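Local coordinates for outer membrane protein Omp121 (Bacteroides thetaiotaomicron, PDB 5FQ8) that probably takes up peptides across the outer membrane as a TonB-dependent transporter that works with partner lipoproteins, at residues I836-T840 and G841-Q845; Q336-R339 and D340-I343; Y359-P362 and Y363-N367; P853-V856 and P857-N861. All coordinates share one frame; numbering follows the deposited sequence.

Interactions 2 and 3 come first along the chain and share the long loop from helix 330-335 to helix 368-374. Interaction 2 makes a tight turn soon after the first helix, and interaction 3 folds the last residues before the second. They touch where Tyr360 packs on Thr337 and Pro338. Interaction 1, about 12 Å from interaction 2 between centres, closes the end of helix 832-839 and meets the same loop through Asn842. From there the chain runs to interaction 4, a turn into strand 859-865 about 21 Å from interaction 1 between centres. All four are local and in series, with no crossing; interaction 4 touches none of the others.

Interaction 1: I836-T840 and G841-Q845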
loop_
_atom_site.group_PDB
_atom_site.type_symbol
_atom_site.label_atom_id
_atom_site.label_comp_id
_atom_site.label_asym_id
_atom_site.label_seq_id
_atom_site.Cartn_x
_atom_site.Cartn_y
_atom_site.Cartn_z
ATOM N N ILE B 836 -2.941 17.405 29.531
ATOM C CA ILE B 836 -1.501 17.416 29.349
ATOM C C ILE B 836 -0.856 18.489 30.202
ATOM O O ILE B 836 0.304 18.356 30.603
ATOM C CB ILE B 836 -1.154 17.600 27.865
ATOM C CG1 ILE B 836 0.331 17.402 27.647
ATOM C CG2 ILE B 836 -1.546 18.965 27.410
ATOM C CD1 ILE B 836 0.787 16.077 28.099
ATOM N N ASN B 837 -1.598 19.548 30.527
ATOM C CA ASN B 837 -1.012 20.648 31.271
ATOM C C ASN B 837 -1.068 20.422 32.761
ATOM O O ASN B 837 -0.216 20.926 33.492
ATOM C CB ASN B 837 -1.702 21.953 30.907
ATOM C CG ASN B 837 -1.266 22.455 29.587
ATOM O OD1 ASN B 837 -0.178 22.992 29.440
ATOM N ND2 ASN B 837 -2.097 22.255 28.600
ATOM N N TYR B 838 -2.058 19.681 33.231
ATOM C CA TYR B 838 -1.963 19.126 34.570
ATOM C C TYR B 838 -0.786 18.166 34.674
ATOM O O TYR B 838 0.113 18.360 35.499
ATOM C CB TYR B 838 -3.279 18.452 34.940
ATOM C CG TYR B 838 -4.243 19.397 35.616
ATOM C CD1 TYR B 838 -4.462 20.681 35.115
ATOM C CD2 TYR B 838 -4.931 19.011 36.755
ATOM C CE1 TYR B 838 -5.340 21.546 35.733
ATOM C CE2 TYR B 838 -5.801 19.850 37.368
ATOM C CZ TYR B 838 -6.003 21.122 36.858
ATOM O OH TYR B 838 -6.876 21.969 37.487
ATOM N N PHE B 839 -0.750 17.143 33.812
ATOM C CA PHE B 839 0.296 16.123 33.910
ATOM C C PHE B 839 1.684 16.731 33.834
ATOM O O PHE B 839 2.598 16.310 34.547
ATOM C CB PHE B 839 0.140 15.082 32.803
ATOM C CG PHE B 839 1.357 14.219 32.619
ATOM C CD1 PHE B 839 1.600 13.147 33.459
ATOM C CD2 PHE B 839 2.251 14.471 31.608
ATOM C CE1 PHE B 839 2.705 12.356 33.295
ATOM C CE2 PHE B 839 3.362 13.683 31.444
ATOM C CZ PHE B 839 3.590 12.622 32.288
ATOM N N THR B 840 1.863 17.706 32.973
ATOM C CA THR B 840 3.189 18.232 32.733
ATOM C C THR B 840 3.602 19.300 33.729
ATOM O O THR B 840 4.735 19.783 33.648
ATOM C CB THR B 840 3.253 18.782 31.327
ATOM O OG1 THR B 840 4.615 18.910 30.945
ATOM C CG2 THR B 840 2.613 20.105 31.285
ATOM N N GLY B 841 2.726 19.659 34.667
ATOM C CA GLY B 841 3.073 20.626 35.686
ATOM C C GLY B 841 3.114 22.047 35.202
ATOM O O GLY B 841 3.828 22.871 35.774
ATOM N N ASN B 842 2.366 22.364 34.155
ATOM C CA ASN B 842 2.430 23.685 33.560
ATOM C C ASN B 842 1.203 24.535 33.818
ATOM O O ASN B 842 1.308 25.755 33.756
ATOM C CB ASN B 842 2.645 23.573 32.047
ATOM C CG ASN B 842 4.057 23.259 31.683
ATOM O OD1 ASN B 842 4.966 23.472 32.467
ATOM N ND2 ASN B 842 4.254 22.745 30.488
ATOM N N ALA B 843 0.054 23.940 34.097
ATOM C CA ALA B 843 -1.128 24.734 34.388
ATOM C C ALA B 843 -0.984 25.424 35.738
ATOM O O ALA B 843 -0.361 24.901 36.663
ATOM C CB ALA B 843 -2.374 23.860 34.373
ATOM N N ILE B 844 -1.567 26.614 35.837
ATOM C CA ILE B 844 -1.431 27.422 37.040
ATOM C C ILE B 844 -2.061 26.710 38.225
ATOM O O ILE B 844 -1.585 26.818 39.358
ATOM C CB ILE B 844 -2.041 28.822 36.804
ATOM C CG1 ILE B 844 -1.792 29.725 37.997
ATOM C CG2 ILE B 844 -3.511 28.741 36.485
ATOM C CD1 ILE B 844 -0.348 30.024 38.223
ATOM N N GLN B 845 -3.119 25.944 37.979
ATOM C CA GLN B 845 -3.715 25.156 39.043
ATOM C C GLN B 845 -2.701 24.274 39.753
ATOM O O GLN B 845 -2.809 24.078 40.966
ATOM C CB GLN B 845 -4.842 24.291 38.494
ATOM C CG GLN B 845 -6.117 25.029 38.232
ATOM C CD GLN B 845 -6.118 25.703 36.908
ATOM O OE1 GLN B 845 -5.080 25.891 36.313
ATOM N NE2 GLN B 845 -7.286 26.074 36.434
HETATM O O HOH W 1 2.623 23.708 28.608
#
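A Schellman motif closes helix 832-839, with Asn837 and Tyr838 in the last turn accepting from the residues that follow. Gly841 N reaches back to Tyr838 O at 3.0 Å, and Asn842 N bonds to Asn837 O, also at 3.0 Å and in the carbonyl plane. Ala843 N adds a second grip on Asn837 O at 3.1 Å, this time from above the carbonyl plane, so two amides hold one oxygen. Gly841 has the positive phi (75°) that turns the chain out of the helix. Outside the backbone, the two asparagines meet through a water that donates to Asn837 OD1 and accepts from Asn842 ND2 at 2.7 Å, while their amide planes are turned 46° apart. Asn842 is held further by Ser213, which meets its OD1, and by Thr337 O, which takes ND2; Asn837 ND2 turns back to Thr833 O. Thr840 CG2 lies against the Asn842 amide. On the other flank Tyr838 leans obliquely over the exit chain: its CD1 lies 3.9 Å from Ala843 CB, and its CZ is 3.8 Å from Gln845 CB. Paired backward bonds and a left-handed glycine are the classic Schellman ending of an alpha-helix.

Interaction 2: Q336-R339 and D340-I343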
loop_
_atom_site.group_PDB
_atom_site.type_symbol
_atom_site.label_atom_id
_atom_site.label_comp_id
_atom_site.label_asym_id
_atom_site.label_seq_id
_atom_site.Cartn_x
_atom_site.Cartn_y
_atom_site.Cartn_z
ATOM N N GLN B 336 4.424 20.072 26.105
ATOM C CA GLN B 336 5.335 19.349 26.986
ATOM C C GLN B 336 6.698 20.029 26.990
ATOM O O GLN B 336 7.711 19.485 26.577
ATOM C CB GLN B 336 5.441 17.892 26.563
ATOM C CG GLN B 336 4.143 17.171 26.636
ATOM C CD GLN B 336 4.324 15.684 26.726
ATOM O OE1 GLN B 336 5.194 15.196 27.431
ATOM N NE2 GLN B 336 3.491 14.949 26.017
ATOM N N THR B 337 6.685 21.259 27.476
ATOM C CA THR B 337 7.860 22.091 27.563
ATOM C C THR B 337 7.952 22.664 28.967
ATOM O O THR B 337 6.939 23.085 29.523
ATOM C CB THR B 337 7.789 23.234 26.557
ATOM O OG1 THR B 337 7.610 22.709 25.243
ATOM C CG2 THR B 337 9.058 24.039 26.607
ATOM N N PRO B 338 9.133 22.691 29.562
ATOM C CA PRO B 338 9.279 23.362 30.850
ATOM C C PRO B 338 9.027 24.850 30.711
ATOM O O PRO B 338 9.288 25.446 29.668
ATOM C CB PRO B 338 10.732 23.079 31.234
ATOM C CG PRO B 338 11.124 21.915 30.433
ATOM C CD PRO B 338 10.376 22.031 29.153
ATOM N N ARG B 339 8.535 25.454 31.788
ATOM C CA ARG B 339 8.237 26.879 31.763
ATOM C C ARG B 339 9.469 27.732 31.577
ATOM O O ARG B 339 9.325 28.914 31.295
ATOM C CB ARG B 339 7.540 27.313 33.043
ATOM C CG ARG B 339 6.295 26.554 33.361
ATOM C CD ARG B 339 5.260 26.702 32.284
ATOM N NE ARG B 339 5.003 28.102 32.026
ATOM C CZ ARG B 339 5.150 28.688 30.845
ATOM N NH1 ARG B 339 5.531 27.986 29.800
ATOM N NH2 ARG B 339 4.900 29.976 30.717
ATOM N N ASP B 340 10.666 27.185 31.720
ATOM C CA ASP B 340 11.869 27.995 31.625
ATOM C C ASP B 340 12.576 27.881 30.285
ATOM O O ASP B 340 13.544 28.605 30.056
ATOM C CB ASP B 340 12.842 27.600 32.730
ATOM C CG ASP B 340 13.211 26.144 32.667
ATOM O OD1 ASP B 340 12.333 25.295 32.932
ATOM O OD2 ASP B 340 14.380 25.852 32.356
ATOM N N ILE B 341 12.122 26.997 29.407
ATOM C CA ILE B 341 12.830 26.651 28.181
ATOM C C ILE B 341 12.345 27.537 27.047
ATOM O O ILE B 341 11.142 27.757 26.886
ATOM C CB ILE B 341 12.625 25.168 27.841
ATOM C CG1 ILE B 341 13.209 24.293 28.943
ATOM C CG2 ILE B 341 13.279 24.848 26.519
ATOM C CD1 ILE B 341 14.641 24.584 29.235
ATOM N N SER B 342 13.279 28.049 26.261
ATOM C CA SER B 342 12.949 28.918 25.138
ATOM C C SER B 342 12.576 28.073 23.929
ATOM O O SER B 342 13.441 27.442 23.321
ATOM C CB SER B 342 14.131 29.821 24.817
ATOM O OG SER B 342 13.881 30.604 23.670
ATOM N N ILE B 343 11.298 28.095 23.557
ATOM C CA ILE B 343 10.831 27.295 22.429
ATOM C C ILE B 343 11.360 27.842 21.108
ATOM O O ILE B 343 11.850 27.087 20.266
ATOM C CB ILE B 343 9.300 27.226 22.415
ATOM C CG1 ILE B 343 8.801 26.486 23.626
ATOM C CG2 ILE B 343 8.816 26.510 21.203
ATOM C CD1 ILE B 343 7.341 26.264 23.561
#
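Thr337 opens the contact with its methyl: chi1 of -56° sets OG1 beside the backbone N, which leaves CG2 anti to that N and pointing at the second half of the turn, 3.9 Å from Ile341 CB and equally far from Ile343 CG1, touching both isoleucines. Its hydroxyl turns back toward the preceding helix, where OG1 bonds to Leu334 O. Pro338 comes next and starts a type I beta turn that ends at Ile341. Ile341 N donates to Pro338 O at 3.2 Å, nearly straight at the hydrogen (171°). The same two residues also pack by their side chains, for Pro338 CG lies 3.5 Å from Ile341 CG1; Pro338 CB and CD stand almost as near to the same CG1, so three ring carbons gather round one methylene. Arg339 occupies the first corner and sends its guanidinium away from the turn, to Gln195 O, Asn196 OD1 and Asn244 OD1. Asp340, at the second corner, answers Lys236 with OD2 and Met200 N with OD1. The chemistry is thus divided: one backbone bond and aliphatic packing close the turn from within, while the charged corner residues spend their polar groups on neighbouring parts of the chain, which probably helps both charges tolerate burial.

Interaction 3: Y359-P362 and Y363-N367; sequences YYTP and YGVMN
This is a local contact of aromatic faces with backbone and aliphatic groups, placed in the last part of the long loop that leads into helix 368-374. The ring of Tyr359 lies over the start of that helix, crossing the Asn367 side chain at about a right angle. Asn367 N stands 3.5 Å above the ring plane, over its centre, and Asn367 CB makes a CH-pi contact 4.0 Å from the ring centroid. On the opposite face Tyr360 CD1 stands 3.5 Å above the plane of the Tyr359 ring, offset toward the rim, so both faces have a neighbour. A chi1 of -173° carries Tyr359 CG away from its own N and out over the returning chain. Further along, Thr361 and Val365 meet by their methyls, CG2 to CG2 at 3.8 Å, while Thr361 OG1 bonds to Leu209 O. The second CH-pi contact joins neighbours: Pro362 CD sits over one face of Tyr363, 4.0 Å from the centroid and 13° off the normal. A weak bond from Gly364 N to Pro362 O, 3.3 Å long, helps the chain bend at this point, where Gly364 takes a positive phi. Asn367 ND2 is held by Leu346 O and Asn354 O, while OD1 accepts from Tyr369 N. With its side chain turned onto the amide of the first helical turn and Pro368 next in line, Asn367 is a classic N-cap of helix 368-374.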
loop_
_atom_site.group_PDB
_atom_site.type_symbol
_atom_site.label_atom_id
_atom_site.label_comp_id
_atom_site.label_asym_id
_atom_site.label_seq_id
_atom_site.Cartn_x
_atom_site.Cartn_y
_atom_site.Cartn_z
ATOM N N TYR B 359 17.875 16.726 21.163
ATOM C CA TYR B 359 16.799 17.567 21.665
ATOM C C TYR B 359 16.724 17.496 23.182
ATOM O O TYR B 359 17.045 16.477 23.783
ATOM C CB TYR B 359 15.494 17.108 21.051
ATOM C CG TYR B 359 14.302 17.973 21.339
ATOM C CD1 TYR B 359 14.303 19.322 21.035
ATOM C CD2 TYR B 359 13.152 17.424 21.880
ATOM C CE1 TYR B 359 13.199 20.104 21.291
ATOM C CE2 TYR B 359 12.057 18.188 22.137
ATOM C CZ TYR B 359 12.081 19.527 21.842
ATOM O OH TYR B 359 10.975 20.282 22.102
ATOM N N TYR B 360 16.290 18.589 23.813
ATOM C CA TYR B 360 16.490 18.703 25.250
ATOM C C TYR B 360 15.691 17.679 26.047
ATOM O O TYR B 360 16.014 17.440 27.213
ATOM C CB TYR B 360 16.173 20.122 25.726
ATOM C CG TYR B 360 14.728 20.521 25.647
ATOM C CD1 TYR B 360 14.219 21.105 24.510
ATOM C CD2 TYR B 360 13.879 20.328 26.714
ATOM C CE1 TYR B 360 12.915 21.464 24.429
ATOM C CE2 TYR B 360 12.568 20.684 26.639
ATOM C CZ TYR B 360 12.094 21.250 25.493
ATOM O OH TYR B 360 10.786 21.615 25.392
ATOM N N THR B 361 14.679 17.043 25.457
ATOM C CA THR B 361 13.910 16.086 26.224
ATOM C C THR B 361 13.544 14.862 25.390
ATOM O O THR B 361 13.136 14.998 24.237
ATOM C CB THR B 361 12.660 16.737 26.781
ATOM O OG1 THR B 361 11.978 15.793 27.611
ATOM C CG2 THR B 361 11.769 17.201 25.662
ATOM N N PRO B 362 13.688 13.671 25.935
ATOM C CA PRO B 362 13.470 12.470 25.138
ATOM C C PRO B 362 12.202 11.753 25.500
ATOM O O PRO B 362 12.097 10.554 25.251
ATOM C CB PRO B 362 14.675 11.624 25.503
ATOM C CG PRO B 362 14.840 11.904 26.964
ATOM C CD PRO B 362 14.437 13.354 27.162
ATOM N N TYR B 363 11.245 12.452 26.083
ATOM C CA TYR B 363 10.111 11.794 26.712
ATOM C C TYR B 363 8.883 11.872 25.815
ATOM O O TYR B 363 7.946 12.621 26.064
ATOM C CB TYR B 363 9.855 12.408 28.077
ATOM C CG TYR B 363 10.955 12.182 29.099
ATOM C CD1 TYR B 363 11.447 10.918 29.352
ATOM C CD2 TYR B 363 11.498 13.238 29.805
ATOM C CE1 TYR B 363 12.438 10.714 30.284
ATOM C CE2 TYR B 363 12.490 13.038 30.729
ATOM C CZ TYR B 363 12.957 11.773 30.964
ATOM O OH TYR B 363 13.950 11.568 31.883
ATOM N N GLY B 364 8.887 11.060 24.767
ATOM C CA GLY B 364 7.684 10.901 23.990
ATOM C C GLY B 364 7.308 12.074 23.130
ATOM O O GLY B 364 6.186 12.123 22.627
ATOM N N VAL B 365 8.209 13.021 22.940
ATOM C CA VAL B 365 7.957 14.224 22.176
ATOM C C VAL B 365 9.201 14.542 21.362
ATOM O O VAL B 365 10.275 14.002 21.601
ATOM C CB VAL B 365 7.594 15.409 23.087
ATOM C CG1 VAL B 365 6.282 15.169 23.789
ATOM C CG2 VAL B 365 8.706 15.645 24.081
ATOM N N MET B 366 9.048 15.467 20.419
ATOM C CA MET B 366 10.109 15.849 19.499
ATOM C C MET B 366 10.089 17.348 19.274
ATOM O O MET B 366 9.115 18.034 19.587
ATOM C CB MET B 366 9.970 15.147 18.153
ATOM C CG MET B 366 10.663 13.814 18.036
ATOM S SD MET B 366 10.963 13.525 16.307
ATOM C CE MET B 366 12.193 14.759 16.027
ATOM N N ASN B 367 11.172 17.846 18.699
ATOM C CA ASN B 367 11.299 19.259 18.374
ATOM C C ASN B 367 10.152 19.696 17.480
ATOM O O ASN B 367 10.037 19.198 16.357
ATOM C CB ASN B 367 12.629 19.509 17.679
ATOM C CG ASN B 367 12.943 20.978 17.522
ATOM O OD1 ASN B 367 12.062 21.797 17.320
ATOM N ND2 ASN B 367 14.219 21.314 17.610
#

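Interaction 4: P853-V856 and P857-N861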
loop_
_atom_site.group_PDB
_atom_site.type_symbol
_atom_site.label_atom_id
_atom_site.label_comp_id
_atom_site.label_asym_id
_atom_site.label_seq_id
_atom_site.Cartn_x
_atom_site.Cartn_y
_atom_site.Cartn_z
ATOM N N PRO B 853 4.335 19.825 50.787
ATOM C CA PRO B 853 3.612 18.614 51.176
ATOM C C PRO B 853 2.280 18.958 51.789
ATOM O O PRO B 853 2.173 19.875 52.593
ATOM C CB PRO B 853 4.548 17.965 52.193
ATOM C CG PRO B 853 5.487 19.013 52.595
ATOM C CD PRO B 853 5.667 19.861 51.396
ATOM N N LEU B 854 1.249 18.247 51.390
ATOM C CA LEU B 854 -0.076 18.691 51.764
ATOM C C LEU B 854 -0.977 17.502 52.007
ATOM O O LEU B 854 -0.854 16.468 51.356
ATOM C CB LEU B 854 -0.670 19.590 50.693
ATOM C CG LEU B 854 -1.086 18.927 49.396
ATOM C CD1 LEU B 854 -2.580 18.818 49.334
ATOM C CD2 LEU B 854 -0.563 19.747 48.278
ATOM N N ILE B 855 -1.885 17.667 52.954
ATOM C CA ILE B 855 -2.919 16.684 53.220
ATOM C C ILE B 855 -4.189 17.147 52.540
ATOM O O ILE B 855 -4.666 18.251 52.798
ATOM C CB ILE B 855 -3.129 16.482 54.726
ATOM C CG1 ILE B 855 -1.977 15.670 55.309
ATOM C CG2 ILE B 855 -4.425 15.764 54.968
ATOM C CD1 ILE B 855 -2.071 15.409 56.776
ATOM N N VAL B 856 -4.709 16.322 51.647
ATOM C CA VAL B 856 -5.961 16.604 50.955
ATOM C C VAL B 856 -6.992 17.030 51.988
ATOM O O VAL B 856 -7.200 16.321 52.971
ATOM C CB VAL B 856 -6.440 15.381 50.158
ATOM C CG1 VAL B 856 -7.803 15.636 49.563
ATOM C CG2 VAL B 856 -5.457 15.063 49.072
ATOM N N PRO B 857 -7.620 18.187 51.837
ATOM C CA PRO B 857 -8.588 18.624 52.838
ATOM C C PRO B 857 -9.796 17.702 52.873
ATOM O O PRO B 857 -10.300 17.279 51.830
ATOM C CB PRO B 857 -8.954 20.039 52.371
ATOM C CG PRO B 857 -7.764 20.496 51.664
ATOM C CD PRO B 857 -7.295 19.279 50.914
ATOM N N ASN B 858 -10.231 17.379 54.095
ATOM C CA ASN B 858 -11.387 16.530 54.375
ATOM C C ASN B 858 -11.101 15.059 54.136
ATOM O O ASN B 858 -12.017 14.295 53.843
ATOM C CB ASN B 858 -12.595 16.942 53.531
ATOM C CG ASN B 858 -13.664 17.601 54.349
ATOM O OD1 ASN B 858 -13.379 18.212 55.378
ATOM N ND2 ASN B 858 -14.909 17.475 53.908
ATOM N N SER B 859 -9.857 14.644 54.270
ATOM C CA SER B 859 -9.474 13.304 53.864
ATOM C C SER B 859 -9.677 12.300 54.986
ATOM O O SER B 859 -9.469 12.603 56.160
ATOM C CB SER B 859 -8.018 13.295 53.414
ATOM O OG SER B 859 -7.183 13.931 54.359
ATOM N N VAL B 860 -10.092 11.097 54.614
ATOM C CA VAL B 860 -10.191 9.983 55.538
ATOM C C VAL B 860 -9.348 8.841 55.006
ATOM O O VAL B 860 -8.829 8.888 53.897
ATOM C CB VAL B 860 -11.638 9.523 55.739
ATOM C CG1 VAL B 860 -12.489 10.689 56.146
ATOM C CG2 VAL B 860 -12.146 8.912 54.466
ATOM N N ASN B 861 -9.206 7.812 55.822
ATOM C CA ASN B 861 -8.685 6.532 55.386
ATOM C C ASN B 861 -9.777 5.504 55.598
ATOM O O ASN B 861 -10.501 5.567 56.583
ATOM C CB ASN B 861 -7.424 6.147 56.142
ATOM C CG ASN B 861 -6.294 7.106 55.895
ATOM O OD1 ASN B 861 -6.345 7.885 54.967
ATOM N ND2 ASN B 861 -5.268 7.050 56.715
#
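Ser859, the last residue of a type II beta turn that starts at Val856, folds its side chain back onto that first residue. Starting at CB, the serine already lies 3.2 Å from Val856 O. One bond further, OG donates to that same oxygen at 2.8 Å, in the carbonyl plane and with a C=O...O angle of 154°. A chi1 of 49° tucks the hydroxyl between the backbone N and the carbonyl carbon, which is what turns it back over the bend. OG also meets Ile855 CG2 at 3.4 Å, and it is hydrogen-bonded to Asn874 ND2 as well, so it links the turn to the chain just after strand 868-873. Pro857 and Asn858 form the two corners. Proline at the first suits the fixed phi needed there, and Asn858 takes the positive phi (75°) that a type II turn asks of the second. Val856 also packs on the proline that follows it: its CG1 lies 3.9 Å from Pro857 CD. The exit leads directly into strand 859-865, which runs parallel to strand 777-778 and antiparallel to strand 868-873. Val856 rests on Tyr886 of helix 880-889 and on Ile777, while Ile855 and Ser859 pack against side chains of a neighbouring protein chain, placing the turn between a helix, a small sheet and a partner subunit.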